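PDB 2YYS: proline iminopeptidase-related protein from Thermus thermophilus, which is of unknown function but belongs to the peptidase S33 family of alpha/beta hydrolases and may therefore act as a peptidase. Local coordinates for residues G25-V30 / L92-F97; G37-L42 / Y57-G62; V129-L134 / N203-L208; G226-T231 / L250-H255. One frame throughout, in Å; residues are numbered along the deposited sequence.

Following the chain from its N terminus, residues 25-30 enter the central sheet and are met again by 92-97, so contact 1 closes a long loop. Contact 2, between 37-42 and 57-62, is nested inside that loop and ties helix 40-46 to the end of strand 54-58; the two contacts touch through Val30, which packs on Leu42 and Tyr57. Contact 3 follows in series, joining the start of helix 131-141 to the turn after helix 195-202 across a largely helical insertion. Contact 4 comes last, pairing the loops after strands 221-226 and 247-250, and it touches contact 3 where Trp133 and Leu134 pack on Thr231.

Contact 1 (G25-V30 / L92-F97); sequences GPALFV and LGVERF
Ala27 and Phe97 stand opposite each other at the point where two parallel strands begin, their CA atoms 4.7 Å apart. No hydrogen bond runs directly between the segments. Ala27 O receives a CA-H...O contact from Phe97 CA at 3.3 Å, and a water bridges the mouth of the pair, accepting from Ala27 N and donating to Arg96 O. Farther along, Ala27 and Phe29 bond through their backbones to Gly98. Among the side chains, the small methyl of Ala27 suits its place because Val94 comes close from the other segment, CB to CG1 3.6 Å. Phe29 is the centre of the packing. Its CG lies anti to the carbonyl carbon (chi1 -78°), which brings the CD2-CE2 edge toward the face of the Phe97 ring, an edge-to-face pair with centroids 4.8 Å apart and planes at 53°. Val94 CG1 touches the Phe29 rim near the ring plane, CE2 being 4.0 Å away. A serine at Phe29 would probably open a gap beside Val94 and deprive the Phe97 ring of its aromatic partner. Both rings also pack against Ala89 of helix 78-91, which ends in a Schellman motif at Gly93, whose positive phi a glycine adopts easily. The segment 92-97 is thus the return from helix to strand in a beta-alpha-beta crossover of the alpha/beta hydrolase sheet.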
loop_
_atom_site.group_PDB
_atom_site.type_symbol
_atom_site.label_atom_id
_atom_site.label_comp_id
_atom_site.label_asym_id
_atom_site.label_seq_id
_atom_site.Cartn_x
_atom_site.Cartn_y
_atom_site.Cartn_z
ATOM N N GLY A 25 -22.957 4.679 -1.603
ATOM C CA GLY A 25 -22.492 3.394 -1.104
ATOM C C GLY A 25 -21.419 3.535 -0.036
ATOM O O GLY A 25 -20.865 4.618 0.153
ATOM N N PRO A 26 -21.116 2.443 0.660
ATOM C CA PRO A 26 -20.073 2.456 1.693
ATOM C C PRO A 26 -18.718 2.743 1.066
ATOM O O PRO A 26 -18.415 2.159 0.043
ATOM C CB PRO A 26 -20.125 1.047 2.279
ATOM C CG PRO A 26 -20.817 0.216 1.267
ATOM C CD PRO A 26 -21.733 1.119 0.502
ATOM N N ALA A 27 -17.931 3.623 1.673
ATOM C CA ALA A 27 -16.758 4.183 1.030
ATOM C C ALA A 27 -15.463 3.493 1.465
ATOM O O ALA A 27 -15.285 3.183 2.646
ATOM C CB ALA A 27 -16.683 5.651 1.323
ATOM N N LEU A 28 -14.577 3.258 0.492
ATOM C CA LEU A 28 -13.215 2.771 0.720
ATOM C C LEU A 28 -12.230 3.664 0.019
ATOM O O LEU A 28 -12.436 4.003 -1.146
ATOM C CB LEU A 28 -13.047 1.355 0.156
ATOM C CG LEU A 28 -13.975 0.327 0.775
ATOM C CD1 LEU A 28 -13.946 -0.963 -0.004
ATOM C CD2 LEU A 28 -13.573 0.091 2.229
ATOM N N PHE A 29 -11.163 4.038 0.726
ATOM C CA PHE A 29 -10.056 4.769 0.149
ATOM C C PHE A 29 -8.880 3.824 -0.058
ATOM O O PHE A 29 -8.575 3.000 0.810
ATOM C CB PHE A 29 -9.679 5.943 1.053
ATOM C CG PHE A 29 -10.616 7.107 0.920
ATOM C CD1 PHE A 29 -10.211 8.275 0.324
ATOM C CD2 PHE A 29 -11.927 6.998 1.338
ATOM C CE1 PHE A 29 -11.088 9.339 0.179
ATOM C CE2 PHE A 29 -12.807 8.059 1.191
ATOM C CZ PHE A 29 -12.389 9.219 0.605
ATOM N N VAL A 30 -8.225 3.943 -1.210
ATOM C CA VAL A 30 -7.145 3.035 -1.581
ATOM C C VAL A 30 -5.823 3.752 -1.424
ATOM O O VAL A 30 -5.632 4.845 -1.953
ATOM C CB VAL A 30 -7.322 2.512 -3.006
ATOM C CG1 VAL A 30 -6.189 1.549 -3.410
ATOM C CG2 VAL A 30 -8.644 1.803 -3.112
ATOM N N LEU A 92 -14.537 15.282 -1.011
ATOM C CA LEU A 92 -15.540 14.454 -1.673
ATOM C C LEU A 92 -16.840 14.299 -0.866
ATOM O O LEU A 92 -17.771 13.660 -1.335
ATOM C CB LEU A 92 -14.958 13.072 -1.995
ATOM C CG LEU A 92 -13.722 13.020 -2.903
ATOM C CD1 LEU A 92 -13.255 11.571 -3.034
ATOM C CD2 LEU A 92 -14.006 13.634 -4.285
ATOM N N GLY A 93 -16.904 14.892 0.326
ATOM C CA GLY A 93 -18.080 14.825 1.184
ATOM C C GLY A 93 -18.307 13.459 1.815
ATOM O O GLY A 93 -19.433 13.108 2.150
ATOM N N VAL A 94 -17.239 12.679 1.968
ATOM C CA VAL A 94 -17.309 11.375 2.623
ATOM C C VAL A 94 -16.932 11.563 4.096
ATOM O O VAL A 94 -15.869 12.097 4.397
ATOM C CB VAL A 94 -16.349 10.366 1.959
ATOM C CG1 VAL A 94 -16.386 9.023 2.678
ATOM C CG2 VAL A 94 -16.692 10.189 0.476
ATOM N N GLU A 95 -17.795 11.118 5.003
ATOM C CA GLU A 95 -17.579 11.308 6.440
ATOM C C GLU A 95 -16.844 10.144 7.076
ATOM O O GLU A 95 -15.900 10.337 7.822
ATOM C CB GLU A 95 -18.903 11.447 7.161
ATOM C CG GLU A 95 -19.505 12.835 7.151
ATOM C CD GLU A 95 -20.831 12.812 7.874
ATOM O OE1 GLU A 95 -20.811 12.813 9.126
ATOM O OE2 GLU A 95 -21.872 12.712 7.186
ATOM N N ARG A 96 -17.318 8.940 6.804
ATOM C CA ARG A 96 -16.706 7.719 7.322
ATOM C C ARG A 96 -16.322 6.826 6.137
ATOM O O ARG A 96 -16.966 6.852 5.097
ATOM C CB ARG A 96 -17.681 6.991 8.254
ATOM C CG ARG A 96 -17.969 7.730 9.588
ATOM C CD ARG A 96 -19.103 7.105 10.437
ATOM N NE ARG A 96 -20.387 7.354 9.794
ATOM C CZ ARG A 96 -21.076 8.499 9.873
ATOM N NH1 ARG A 96 -20.628 9.510 10.608
ATOM N NH2 ARG A 96 -22.223 8.635 9.212
ATOM N N PHE A 97 -15.279 6.028 6.304
ATOM C CA PHE A 97 -14.751 5.205 5.212
ATOM C C PHE A 97 -13.835 4.119 5.753
ATOM O O PHE A 97 -13.255 4.289 6.808
ATOM C CB PHE A 97 -13.968 6.086 4.241
ATOM C CG PHE A 97 -12.912 6.911 4.909
ATOM C CD1 PHE A 97 -11.657 6.384 5.146
ATOM C CD2 PHE A 97 -13.180 8.212 5.314
ATOM C CE1 PHE A 97 -10.682 7.132 5.769
ATOM C CE2 PHE A 97 -12.211 8.974 5.925
ATOM C CZ PHE A 97 -10.959 8.427 6.170
HETATM O O HOH W 1 -18.712 4.962 4.240
#

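Contact 2 (G37-L42 / Y57-G62); sequences GNAYVL and YFDQRG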
loop_
_atom_site.group_PDB
_atom_site.type_symbol
_atom_site.label_atom_id
_atom_site.label_comp_id
_atom_site.label_asym_id
_atom_site.label_seq_id
_atom_site.Cartn_x
_atom_site.Cartn_y
_atom_site.Cartn_z
ATOM N N GLY A 37 4.606 5.529 -5.810
ATOM C CA GLY A 37 3.883 4.671 -6.728
ATOM C C GLY A 37 2.606 5.316 -7.227
ATOM O O GLY A 37 2.466 6.549 -7.258
ATOM N N ASN A 38 1.662 4.468 -7.622
ATOM C CA ASN A 38 0.361 4.917 -8.113
ATOM C C ASN A 38 -0.654 3.799 -7.980
ATOM O O ASN A 38 -0.280 2.675 -7.677
ATOM C CB ASN A 38 0.478 5.406 -9.567
ATOM C CG ASN A 38 0.782 4.280 -10.554
ATOM O OD1 ASN A 38 -0.033 3.382 -10.758
ATOM N ND2 ASN A 38 1.939 4.358 -11.204
ATOM N N ALA A 39 -1.921 4.103 -8.250
ATOM C CA ALA A 39 -3.028 3.194 -8.006
ATOM C C ALA A 39 -3.524 2.440 -9.240
ATOM O O ALA A 39 -4.569 1.812 -9.186
ATOM C CB ALA A 39 -4.199 3.962 -7.379
ATOM N N TYR A 40 -2.796 2.485 -10.344
ATOM C CA TYR A 40 -3.296 1.887 -11.585
ATOM C C TYR A 40 -3.401 0.354 -11.508
ATOM O O TYR A 40 -4.468 -0.220 -11.731
ATOM C CB TYR A 40 -2.443 2.308 -12.789
ATOM C CG TYR A 40 -2.932 1.696 -14.082
ATOM C CD1 TYR A 40 -3.937 2.307 -14.833
ATOM C CD2 TYR A 40 -2.425 0.477 -14.524
ATOM C CE1 TYR A 40 -4.399 1.736 -16.015
ATOM C CE2 TYR A 40 -2.873 -0.106 -15.706
ATOM C CZ TYR A 40 -3.862 0.520 -16.441
ATOM O OH TYR A 40 -4.299 -0.069 -17.602
ATOM N N VAL A 41 -2.299 -0.308 -11.188
ATOM C CA VAL A 41 -2.274 -1.772 -11.131
ATOM C C VAL A 41 -3.187 -2.277 -10.012
ATOM O O VAL A 41 -3.914 -3.274 -10.148
ATOM C CB VAL A 41 -0.836 -2.292 -10.949
ATOM C CG1 VAL A 41 -0.808 -3.739 -10.456
ATOM C CG2 VAL A 41 -0.093 -2.180 -12.265
ATOM N N LEU A 42 -3.148 -1.546 -8.911
ATOM C CA LEU A 42 -3.939 -1.879 -7.738
ATOM C C LEU A 42 -5.425 -1.863 -8.063
ATOM O O LEU A 42 -6.150 -2.803 -7.731
ATOM C CB LEU A 42 -3.591 -0.912 -6.618
ATOM C CG LEU A 42 -4.009 -1.263 -5.211
ATOM C CD1 LEU A 42 -3.602 -2.667 -4.810
ATOM C CD2 LEU A 42 -3.383 -0.222 -4.263
ATOM N N TYR A 57 -9.896 5.548 -5.628
ATOM C CA TYR A 57 -8.513 5.288 -5.993
ATOM C C TYR A 57 -7.866 6.639 -6.203
ATOM O O TYR A 57 -8.442 7.509 -6.838
ATOM C CB TYR A 57 -8.396 4.440 -7.271
ATOM C CG TYR A 57 -9.198 3.156 -7.270
ATOM C CD1 TYR A 57 -8.658 1.973 -6.791
ATOM C CD2 TYR A 57 -10.492 3.122 -7.774
ATOM C CE1 TYR A 57 -9.398 0.789 -6.802
ATOM C CE2 TYR A 57 -11.231 1.956 -7.790
ATOM C CZ TYR A 57 -10.681 0.789 -7.304
ATOM O OH TYR A 57 -11.436 -0.372 -7.314
ATOM N N PHE A 58 -6.696 6.841 -5.628
ATOM C CA PHE A 58 -5.962 8.062 -5.886
ATOM C C PHE A 58 -4.470 7.853 -5.869
ATOM O O PHE A 58 -3.960 6.904 -5.254
ATOM C CB PHE A 58 -6.398 9.192 -4.937
ATOM C CG PHE A 58 -5.970 9.018 -3.506
ATOM C CD1 PHE A 58 -4.908 9.743 -3.000
ATOM C CD2 PHE A 58 -6.686 8.199 -2.642
ATOM C CE1 PHE A 58 -4.525 9.614 -1.681
ATOM C CE2 PHE A 58 -6.308 8.063 -1.307
ATOM C CZ PHE A 58 -5.233 8.768 -0.823
ATOM N N ASP A 59 -3.780 8.726 -6.593
ATOM C CA ASP A 59 -2.346 8.777 -6.553
ATOM C C ASP A 59 -1.968 9.846 -5.538
ATOM O O ASP A 59 -2.509 10.950 -5.549
ATOM C CB ASP A 59 -1.762 9.125 -7.919
ATOM C CG ASP A 59 -1.942 8.033 -8.938
ATOM O OD1 ASP A 59 -2.571 6.992 -8.629
ATOM O OD2 ASP A 59 -1.482 8.143 -10.096
ATOM N N GLN A 60 -1.010 9.514 -4.691
ATOM C CA GLN A 60 -0.594 10.356 -3.595
ATOM C C GLN A 60 0.135 11.590 -4.121
ATOM O O GLN A 60 0.461 11.697 -5.317
ATOM C CB GLN A 60 0.256 9.555 -2.601
ATOM C CG GLN A 60 -0.585 8.577 -1.756
ATOM C CD GLN A 60 0.156 7.300 -1.365
ATOM O OE1 GLN A 60 1.363 7.332 -1.134
ATOM N NE2 GLN A 60 -0.565 6.179 -1.297
ATOM N N ARG A 61 0.336 12.534 -3.216
ATOM C CA ARG A 61 0.833 13.847 -3.565
ATOM C C ARG A 61 2.132 13.714 -4.348
ATOM O O ARG A 61 3.016 12.942 -3.978
ATOM C CB ARG A 61 1.017 14.708 -2.316
ATOM C CG ARG A 61 2.007 14.152 -1.294
ATOM C CD ARG A 61 2.475 15.173 -0.291
ATOM N NE ARG A 61 1.352 15.894 0.294
ATOM C CZ ARG A 61 1.434 17.052 0.950
ATOM N NH1 ARG A 61 0.335 17.612 1.445
ATOM N NH2 ARG A 61 2.607 17.645 1.135
ATOM N N GLY A 62 2.195 14.414 -5.476
ATOM C CA GLY A 62 3.372 14.433 -6.322
ATOM C C GLY A 62 3.681 13.148 -7.059
ATOM O O GLY A 62 4.627 13.099 -7.840
#
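The carboxylate of Asp59 has Asn38 and Ala39 on the same face. Asn38 CB lies over that face toward the oxygen end, 3.4 Å from Asp59 OD2, while Ala39 N approaches Asp59 OD1 from 40° out of the carboxylate plane and donates a hydrogen bond of 3.0 Å at 157°. A second flat group, the Asn38 amide, turns back on its own segment: OD1 accepts from Tyr40 N at 2.9 Å, in the carbonyl plane, and so forms an Asx turn. With chi1 68° the amide is folded over the backbone, where it can reach that N-H. Ala39 is the N-cap of helix 40-46, the helix of a beta-alpha-beta unit between strands 27-31 and 54-58, and the run from Asp59 to Gly62 matches the Asp-Gln-Arg-Gly motif of prolyl iminopeptidases. An alanine at Asp59 would probably leave Ala39 N without its acceptor and Arg65, the salt-bridge partner of OD2, without its counter-charge. The methyl of Ala39 is small enough to settle between the segments, with its CB 3.6 Å from Phe58 O and 4.2 Å from Tyr57 CB. The Phe58 side chain starts out away from 37-42 and packs on Leu88 of helix 78-91.

Contact 3 (V129-L134 / N203-L208); sequences VNFPWL and NGLWRL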
loop_
_atom_site.group_PDB
_atom_site.type_symbol
_atom_site.label_atom_id
_atom_site.label_comp_id
_atom_site.label_asym_id
_atom_site.label_seq_id
_atom_site.Cartn_x
_atom_site.Cartn_y
_atom_site.Cartn_z
ATOM N N VAL A 129 6.058 -2.274 7.053
ATOM C CA VAL A 129 6.133 -1.432 8.236
ATOM C C VAL A 129 7.541 -1.264 8.801
ATOM O O VAL A 129 7.801 -0.305 9.508
ATOM C CB VAL A 129 5.225 -1.959 9.360
ATOM C CG1 VAL A 129 3.769 -2.021 8.904
ATOM C CG2 VAL A 129 5.683 -3.315 9.839
ATOM N N ASN A 130 8.425 -2.213 8.517
ATOM C CA ASN A 130 9.765 -2.234 9.069
ATOM C C ASN A 130 10.762 -2.144 7.926
ATOM O O ASN A 130 11.077 -3.140 7.287
ATOM C CB ASN A 130 9.996 -3.510 9.899
ATOM C CG ASN A 130 11.327 -3.481 10.652
ATOM O OD1 ASN A 130 12.236 -2.756 10.274
ATOM N ND2 ASN A 130 11.436 -4.269 11.722
ATOM N N PHE A 131 11.245 -0.934 7.667
ATOM C CA PHE A 131 12.170 -0.704 6.568
ATOM C C PHE A 131 13.584 -1.226 6.825
ATOM O O PHE A 131 14.199 -1.743 5.898
ATOM C CB PHE A 131 12.162 0.766 6.142
ATOM C CG PHE A 131 10.998 1.108 5.261
ATOM C CD1 PHE A 131 11.121 1.056 3.875
ATOM C CD2 PHE A 131 9.768 1.425 5.809
ATOM C CE1 PHE A 131 10.039 1.339 3.052
ATOM C CE2 PHE A 131 8.678 1.703 4.988
ATOM C CZ PHE A 131 8.821 1.662 3.606
ATOM N N PRO A 132 14.128 -1.096 8.036
ATOM C CA PRO A 132 15.378 -1.801 8.342
ATOM C C PRO A 132 15.313 -3.290 8.029
ATOM O O PRO A 132 16.280 -3.821 7.534
ATOM C CB PRO A 132 15.574 -1.554 9.844
ATOM C CG PRO A 132 14.955 -0.197 10.051
ATOM C CD PRO A 132 13.710 -0.232 9.151
ATOM N N TRP A 133 14.193 -3.940 8.317
ATOM C CA TRP A 133 14.012 -5.358 7.981
ATOM C C TRP A 133 14.063 -5.569 6.463
ATOM O O TRP A 133 14.739 -6.470 5.976
ATOM C CB TRP A 133 12.682 -5.884 8.546
ATOM C CG TRP A 133 12.402 -7.307 8.193
ATOM C CD1 TRP A 133 12.899 -8.425 8.814
ATOM C CD2 TRP A 133 11.579 -7.780 7.116
ATOM N NE1 TRP A 133 12.429 -9.560 8.193
ATOM C CE2 TRP A 133 11.621 -9.196 7.145
ATOM C CE3 TRP A 133 10.797 -7.150 6.130
ATOM C CZ2 TRP A 133 10.918 -9.986 6.231
ATOM C CZ3 TRP A 133 10.100 -7.936 5.217
ATOM C CH2 TRP A 133 10.165 -9.344 5.277
ATOM N N LEU A 134 13.351 -4.729 5.717
ATOM C CA LEU A 134 13.351 -4.818 4.257
ATOM C C LEU A 134 14.742 -4.620 3.680
ATOM O O LEU A 134 15.121 -5.287 2.712
ATOM C CB LEU A 134 12.376 -3.802 3.655
ATOM C CG LEU A 134 12.196 -3.773 2.133
ATOM C CD1 LEU A 134 11.904 -5.162 1.563
ATOM C CD2 LEU A 134 11.085 -2.808 1.742
ATOM N N ASN A 203 14.670 11.958 3.709
ATOM C CA ASN A 203 14.104 12.203 5.028
ATOM C C ASN A 203 14.239 11.023 6.000
ATOM O O ASN A 203 13.754 11.111 7.114
ATOM C CB ASN A 203 12.634 12.637 4.907
ATOM C CG ASN A 203 12.470 13.995 4.198
ATOM O OD1 ASN A 203 13.436 14.736 4.009
ATOM N ND2 ASN A 203 11.244 14.305 3.782
ATOM N N GLY A 204 14.889 9.931 5.586
ATOM C CA GLY A 204 15.189 8.808 6.470
ATOM C C GLY A 204 14.200 7.640 6.475
ATOM O O GLY A 204 14.060 6.946 7.493
ATOM N N LEU A 205 13.534 7.396 5.346
ATOM C CA LEU A 205 12.514 6.348 5.266
ATOM C C LEU A 205 13.068 4.963 5.589
ATOM O O LEU A 205 12.404 4.171 6.232
ATOM C CB LEU A 205 11.877 6.294 3.873
ATOM C CG LEU A 205 10.784 5.218 3.679
ATOM C CD1 LEU A 205 9.560 5.536 4.507
ATOM C CD2 LEU A 205 10.393 5.092 2.228
ATOM N N TRP A 206 14.276 4.680 5.135
ATOM C CA TRP A 206 14.893 3.381 5.393
ATOM C C TRP A 206 15.266 3.105 6.854
ATOM O O TRP A 206 15.539 1.960 7.204
ATOM C CB TRP A 206 16.074 3.164 4.452
ATOM C CG TRP A 206 15.567 2.913 3.100
ATOM C CD1 TRP A 206 15.390 3.829 2.108
ATOM C CD2 TRP A 206 15.082 1.674 2.593
ATOM N NE1 TRP A 206 14.845 3.231 0.999
ATOM C CE2 TRP A 206 14.642 1.904 1.270
ATOM C CE3 TRP A 206 14.973 0.384 3.119
ATOM C CZ2 TRP A 206 14.115 0.888 0.465
ATOM C CZ3 TRP A 206 14.450 -0.622 2.319
ATOM C CH2 TRP A 206 14.025 -0.362 1.009
ATOM N N ARG A 207 15.253 4.137 7.693
ATOM C CA ARG A 207 15.388 3.958 9.140
ATOM C C ARG A 207 14.045 3.724 9.834
ATOM O O ARG A 207 14.015 3.391 11.010
ATOM C CB ARG A 207 16.094 5.167 9.774
ATOM C CG ARG A 207 17.510 5.386 9.253
ATOM C CD ARG A 207 18.299 6.458 10.014
ATOM N NE ARG A 207 17.586 7.736 10.068
ATOM C CZ ARG A 207 17.698 8.735 9.175
ATOM N NH1 ARG A 207 18.492 8.638 8.113
ATOM N NH2 ARG A 207 16.996 9.851 9.347
ATOM N N LEU A 208 12.938 3.900 9.122
ATOM C CA LEU A 208 11.628 3.840 9.761
ATOM C C LEU A 208 11.224 2.407 10.093
ATOM O O LEU A 208 11.015 1.588 9.202
ATOM C CB LEU A 208 10.545 4.495 8.899
ATOM C CG LEU A 208 9.118 4.345 9.449
ATOM C CD1 LEU A 208 8.956 5.046 10.814
ATOM C CD2 LEU A 208 8.106 4.869 8.443
#
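Phe131 N donates to Leu208 O in a bond of 3.0 Å and 161°, and the side chain of the same residue fills the space between the two segments. Leu205 covers one face of its ring in a CH-pi contact, CG lying 4.0 Å from the centroid and nearly on the ring normal. Trp206 meets the ring at its edge: the Phe131 edge points at the face of the indole's six-membered ring, with the planes almost perpendicular at 88° and CD1 4.0 Å from Trp206 CE3. Leu134, one helical turn on from Phe131, approaches the rim of the same indole, its CG 3.9 Å from CZ3. With CG anti to the carbonyl carbon (chi1 -80°), the Phe131 ring is carried toward 203-208, one face against Leu205 and its CD1 edge at the indole. Proline suits the next position, since the first turn of a helix needs no amide hydrogen there, and Pro132 CD rests 3.3 Å from Leu208 O. In the second shell, Asn130 is the N-cap and takes the Trp133 N-H on OD1. Opposite, Gly204 ends helix 195-202 in a Schellman motif, after which the 3-10 turn 205-207 presents Leu205 and Trp206. Arg207 turns outward to a salt bridge with Glu151. The contact belongs to the helical insertion between strands 119-125 and 221-226, joining the start of helix 131-141 to the exit of helix 195-202, while Leu154 of helix 150-160 also packs on Trp206.

Contact 4 (G226-T231 / L250-H255); sequences GERDGT and LPEAGH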
loop_
_atom_site.group_PDB
_atom_site.type_symbol
_atom_site.label_atom_id
_atom_site.label_comp_id
_atom_site.label_asym_id
_atom_site.label_seq_id
_atom_site.Cartn_x
_atom_site.Cartn_y
_atom_site.Cartn_z
ATOM N N GLY A 226 1.326 -12.551 0.435
ATOM C CA GLY A 226 1.797 -13.706 -0.313
ATOM C C GLY A 226 2.904 -14.381 0.462
ATOM O O GLY A 226 3.793 -13.720 0.976
ATOM N N GLU A 227 2.856 -15.698 0.547
ATOM C CA GLU A 227 3.916 -16.468 1.203
ATOM C C GLU A 227 5.303 -16.211 0.634
ATOM O O GLU A 227 6.309 -16.287 1.354
ATOM C CB GLU A 227 3.596 -17.941 1.040
ATOM C CG GLU A 227 4.546 -18.903 1.711
ATOM C CD GLU A 227 4.198 -20.319 1.297
ATOM O OE1 GLU A 227 4.430 -20.666 0.090
ATOM O OE2 GLU A 227 3.627 -21.026 2.172
ATOM N N ARG A 228 5.347 -15.930 -0.665
ATOM C CA ARG A 228 6.599 -15.674 -1.380
ATOM C C ARG A 228 6.868 -14.206 -1.699
ATOM O O ARG A 228 7.687 -13.883 -2.554
ATOM C CB ARG A 228 6.636 -16.547 -2.636
ATOM C CG ARG A 228 6.645 -18.044 -2.263
ATOM C CD ARG A 228 6.819 -19.015 -3.425
ATOM N NE ARG A 228 8.101 -18.858 -4.113
ATOM C CZ ARG A 228 8.459 -19.535 -5.211
ATOM N NH1 ARG A 228 7.637 -20.437 -5.745
ATOM N NH2 ARG A 228 9.642 -19.309 -5.782
ATOM N N ASP A 229 6.188 -13.316 -0.986
ATOM C CA ASP A 229 6.454 -11.881 -1.065
ATOM C C ASP A 229 7.603 -11.583 -0.112
ATOM O O ASP A 229 7.397 -11.404 1.090
ATOM C CB ASP A 229 5.199 -11.106 -0.682
ATOM C CG ASP A 229 5.361 -9.604 -0.800
ATOM O OD1 ASP A 229 6.465 -9.133 -1.137
ATOM O OD2 ASP A 229 4.424 -8.823 -0.550
ATOM N N GLY A 230 8.820 -11.580 -0.649
ATOM C CA GLY A 230 10.004 -11.277 0.129
ATOM C C GLY A 230 10.129 -9.835 0.616
ATOM O O GLY A 230 11.071 -9.547 1.351
ATOM N N THR A 231 9.215 -8.946 0.211
ATOM C CA THR A 231 9.156 -7.582 0.747
ATOM C C THR A 231 8.240 -7.419 1.953
ATOM O O THR A 231 8.230 -6.354 2.567
ATOM C CB THR A 231 8.703 -6.558 -0.319
ATOM O OG1 THR A 231 7.311 -6.725 -0.623
ATOM C CG2 THR A 231 9.425 -6.744 -1.631
ATOM N N LEU A 250 -1.151 -16.446 1.281
ATOM C CA LEU A 250 -1.502 -17.172 0.065
ATOM C C LEU A 250 -0.276 -17.909 -0.441
ATOM O O LEU A 250 0.740 -17.283 -0.716
ATOM C CB LEU A 250 -2.016 -16.225 -1.029
ATOM C CG LEU A 250 -3.154 -15.266 -0.657
ATOM C CD1 LEU A 250 -3.763 -14.622 -1.899
ATOM C CD2 LEU A 250 -4.226 -15.967 0.151
ATOM N N PRO A 251 -0.366 -19.233 -0.578
ATOM C CA PRO A 251 0.752 -20.015 -1.129
ATOM C C PRO A 251 1.132 -19.527 -2.516
ATOM O O PRO A 251 0.259 -19.084 -3.277
ATOM C CB PRO A 251 0.200 -21.452 -1.229
ATOM C CG PRO A 251 -1.054 -21.489 -0.426
ATOM C CD PRO A 251 -1.532 -20.072 -0.234
ATOM N N GLU A 252 2.422 -19.581 -2.818
ATOM C CA GLU A 252 2.936 -19.325 -4.165
ATOM C C GLU A 252 2.631 -17.929 -4.694
ATOM O O GLU A 252 2.564 -17.731 -5.904
ATOM C CB GLU A 252 2.390 -20.377 -5.151
ATOM C CG GLU A 252 2.678 -21.827 -4.756
ATOM C CD GLU A 252 4.163 -22.109 -4.562
ATOM O OE1 GLU A 252 4.995 -21.462 -5.235
ATOM O OE2 GLU A 252 4.503 -22.985 -3.736
ATOM N N ALA A 253 2.432 -16.960 -3.801
ATOM C CA ALA A 253 2.081 -15.612 -4.232
ATOM C C ALA A 253 3.127 -14.642 -3.727
ATOM O O ALA A 253 3.700 -14.815 -2.645
ATOM C CB ALA A 253 0.719 -15.237 -3.738
ATOM N N GLY A 254 3.391 -13.639 -4.547
ATOM C CA GLY A 254 4.348 -12.601 -4.231
ATOM C C GLY A 254 3.623 -11.328 -3.836
ATOM O O GLY A 254 2.521 -11.374 -3.290
ATOM N N HIS A 255 4.240 -10.195 -4.151
ATOM C CA HIS A 255 3.767 -8.876 -3.733
ATOM C C HIS A 255 2.467 -8.456 -4.420
ATOM O O HIS A 255 1.591 -7.870 -3.781
ATOM C CB HIS A 255 4.875 -7.848 -3.982
ATOM C CG HIS A 255 4.653 -6.530 -3.309
ATOM N ND1 HIS A 255 4.392 -6.411 -1.960
ATOM C CD2 HIS A 255 4.662 -5.268 -3.805
ATOM C CE1 HIS A 255 4.243 -5.131 -1.658
ATOM N NE2 HIS A 255 4.400 -4.418 -2.758
HETATM O O HOH W 2 2.022 -10.111 -0.763
#
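His255 ND1 donates to Asp229 OD2 at 2.8 Å and 163°, a bond that lies in the imidazole plane and reaches the oxygen on its syn side. The ring and carboxylate planes are nevertheless turned 63° apart. Asp229 OD1 is gripped within its own segment by Thr231 OG1, 2.6 Å away, and by Thr231 N, the latter closing an Asx turn; these bonds and a water on OD2 restrain the rotation of the carboxylate. The same water accepts from Gly226 N and donates to Gly254 O, linking both loops. At the exposed end Arg228 NH1 makes a salt bridge of 2.9 Å to Glu252 OE1, which lies in the guanidinium plane although the carboxylate stands nearly perpendicular to it. The backbones are sewn together by Glu227 N to Leu250 O, 2.9 Å and almost straight at 172°, and by Arg228 N to Ala253 O, 2.8 Å. Gly226 suits its place because a side chain there would run into Ala253 O, which sits 3.2 Å from Gly226 CA. Farther out, Asp229 CB packs on Gly254 C, and the His255 ring meets those of His102 and Trp128. Two loops following adjacent parallel strands, 221-226 and 247-250, here present an acid and a histidine as in the triad of alpha/beta hydrolases, though a catalytic role in this protein is not established.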